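Local coordinates for protein ferredoxin--NADP reductase, apicoplast (PDB 3JQQ) that catalyses electron exchange between the [2Fe-2S] protein ferredoxin and NADP(H) through a bound FAD, and may thereby support isoprenoid precursor synthesis in the malaria parasite's apicoplast, at residues Phe6-Tyr10 and Leu45-Leu49. The protein carries 1 engineered substitution. Sequence-based numbering, arbitrary orientation.
Sequences FINLY and LFKYL
The Phe6 ring crosses the side chain of Lys47 obliquely, with Lys47 CB over one of its faces, offset toward the rim and 3.3 Å from Phe6 CD1, a CH-pi contact. An aromatic suits this place because its broad face accepts Lys47 CB, while Tyr48 N comes near Phe6 CD2. The side chain leaves the backbone toward 45-49, and with CG anti to the carbonyl carbon (chi1 -63°) the ring comes to lie by Lys47 CB. Leu49 crosses Phe6 at about a right angle, one methyl of the branched leucine, CD2, meeting the rim 3.8 Å from Phe6 CE2. Lys47 CB also touches Leu9 CD2 at 3.6 Å; beyond it the lysine chain bends at chi2, so its apolar base packs while its charged tip leads off.

Tyr10 and Phe46 make the second packed spot. Their rings meet rim to rim, neither over the other's face, planes 14° apart and Tyr10 CD1 3.9 Å from Phe46 CD1, as the side chains slide past each other in opposite directions. Buried Phe46 continues inward onto Leu16, Leu153 and Leu114. On the solvent side, Leu9, Leu45 and Lys47 are exposed. Tyr10 OH gives a weak hydrogen bond of 3.3 Å to Leu45 O, in the ring plane at its edge; a phenol combines this polar tip with an apolar rim.

Phe6 to Leu9 form a type II beta turn, and Leu9 and Tyr10 face Gly155 in a classic beta bulge. The N-terminal segment thus packs over the loop between strands 35-41 and 53-56, on the antiparallel barrel of the FAD-binding domain of ferredoxin-NADP reductases.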
loop_
_atom_site.group_PDB
_atom_site.type_symbol
_atom_site.label_atom_id
_atom_site.label_comp_id
_atom_site.label_asym_id
_atom_site.label_seq_id
_atom_site.Cartn_x
_atom_site.Cartn_y
_atom_site.Cartn_z
ATOM N N PHE B 6 -23.170 10.732 -11.474
ATOM C CA PHE B 6 -22.117 10.407 -12.428
ATOM C C PHE B 6 -21.477 9.046 -12.126
ATOM O O PHE B 6 -20.812 8.459 -12.985
ATOM C CB PHE B 6 -21.048 11.498 -12.444
ATOM C CG PHE B 6 -21.555 12.843 -12.890
ATOM C CD1 PHE B 6 -22.500 12.945 -13.898
ATOM C CD2 PHE B 6 -21.069 14.007 -12.316
ATOM C CE1 PHE B 6 -22.963 14.180 -14.313
ATOM C CE2 PHE B 6 -21.526 15.245 -12.729
ATOM C CZ PHE B 6 -22.473 15.331 -13.728
ATOM N N ILE B 7 -21.691 8.546 -10.912
ATOM C CA ILE B 7 -21.112 7.270 -10.498
ATOM C C ILE B 7 -21.500 6.107 -11.424
ATOM O O ILE B 7 -22.678 5.878 -11.695
ATOM C CB ILE B 7 -21.500 6.899 -9.049
ATOM C CG1 ILE B 7 -20.613 7.639 -8.044
ATOM C CG2 ILE B 7 -21.373 5.398 -8.832
ATOM C CD1 ILE B 7 -21.117 9.025 -7.682
ATOM N N ASN B 8 -20.490 5.384 -11.898
ATOM C CA ASN B 8 -20.693 4.153 -12.662
ATOM C C ASN B 8 -21.367 4.320 -14.023
ATOM O O ASN B 8 -21.938 3.371 -14.561
ATOM C CB ASN B 8 -21.427 3.110 -11.815
ATOM C CG ASN B 8 -20.527 2.479 -10.772
ATOM O OD1 ASN B 8 -19.349 2.224 -11.027
ATOM N ND2 ASN B 8 -21.077 2.224 -9.591
ATOM N N LEU B 9 -21.292 5.526 -14.577
ATOM C CA LEU B 9 -21.716 5.749 -15.948
ATOM C C LEU B 9 -20.979 4.772 -16.850
ATOM O O LEU B 9 -21.553 4.212 -17.784
ATOM C CB LEU B 9 -21.414 7.185 -16.377
ATOM C CG LEU B 9 -22.565 8.197 -16.267
ATOM C CD1 LEU B 9 -23.342 7.997 -14.980
ATOM C CD2 LEU B 9 -22.042 9.625 -16.374
ATOM N N TYR B 10 -19.698 4.576 -16.559
ATOM C CA TYR B 10 -18.893 3.613 -17.288
ATOM C C TYR B 10 -18.384 2.534 -16.349
ATOM O O TYR B 10 -17.925 2.816 -15.242
ATOM C CB TYR B 10 -17.746 4.311 -18.019
ATOM C CG TYR B 10 -18.255 5.317 -19.017
ATOM C CD1 TYR B 10 -18.303 6.668 -18.707
ATOM C CD2 TYR B 10 -18.733 4.910 -20.256
ATOM C CE1 TYR B 10 -18.787 7.588 -19.612
ATOM C CE2 TYR B 10 -19.220 5.823 -21.167
ATOM C CZ TYR B 10 -19.244 7.159 -20.840
ATOM O OH TYR B 10 -19.733 8.076 -21.745
ATOM N N LEU B 45 -17.312 13.221 -22.794
ATOM C CA LEU B 45 -18.198 12.111 -22.433
ATOM C C LEU B 45 -18.052 11.584 -21.003
ATOM O O LEU B 45 -19.004 11.038 -20.443
ATOM C CB LEU B 45 -18.021 10.954 -23.418
ATOM C CG LEU B 45 -19.034 10.807 -24.556
ATOM C CD1 LEU B 45 -19.620 12.154 -24.977
ATOM C CD2 LEU B 45 -18.392 10.094 -25.733
ATOM N N PHE B 46 -16.865 11.718 -20.421
ATOM C CA PHE B 46 -16.648 11.237 -19.059
ATOM C C PHE B 46 -17.112 12.279 -18.047
ATOM O O PHE B 46 -16.601 13.404 -18.006
ATOM C CB PHE B 46 -15.181 10.878 -18.823
ATOM C CG PHE B 46 -14.963 9.988 -17.636
ATOM C CD1 PHE B 46 -15.106 8.615 -17.753
ATOM C CD2 PHE B 46 -14.620 10.526 -16.400
ATOM C CE1 PHE B 46 -14.910 7.790 -16.667
ATOM C CE2 PHE B 46 -14.423 9.702 -15.305
ATOM C CZ PHE B 46 -14.567 8.334 -15.438
ATOM N N LYS B 47 -18.087 11.900 -17.229
ATOM C CA LYS B 47 -18.687 12.830 -16.278
ATOM C C LYS B 47 -18.196 12.549 -14.870
ATOM O O LYS B 47 -18.164 11.395 -14.425
ATOM C CB LYS B 47 -20.214 12.719 -16.334
ATOM C CG LYS B 47 -20.813 13.069 -17.685
ATOM C CD LYS B 47 -20.904 14.574 -17.872
ATOM C CE LYS B 47 -21.538 14.923 -19.210
ATOM N NZ LYS B 47 -21.828 16.381 -19.314
ATOM N N TYR B 48 -17.814 13.608 -14.169
ATOM C CA TYR B 48 -17.286 13.471 -12.831
ATOM C C TYR B 48 -17.375 14.793 -12.097
ATOM O O TYR B 48 -17.489 15.855 -12.710
ATOM C CB TYR B 48 -15.821 13.011 -12.878
ATOM C CG TYR B 48 -14.882 14.020 -13.508
ATOM C CD1 TYR B 48 -14.666 14.035 -14.879
ATOM C CD2 TYR B 48 -14.211 14.956 -12.730
ATOM C CE1 TYR B 48 -13.813 14.957 -15.462
ATOM C CE2 TYR B 48 -13.350 15.880 -13.304
ATOM C CZ TYR B 48 -13.159 15.877 -14.671
ATOM O OH TYR B 48 -12.304 16.789 -15.248
ATOM N N LEU B 49 -17.331 14.712 -10.775
ATOM C CA LEU B 49 -17.176 15.886 -9.942
ATOM C C LEU B 49 -15.750 15.895 -9.422
ATOM O O LEU B 49 -15.108 14.840 -9.316
ATOM C CB LEU B 49 -18.145 15.844 -8.762
ATOM C CG LEU B 49 -19.642 15.944 -9.067
ATOM C CD1 LEU B 49 -20.441 15.920 -7.779
ATOM C CD2 LEU B 49 -19.944 17.205 -9.863
#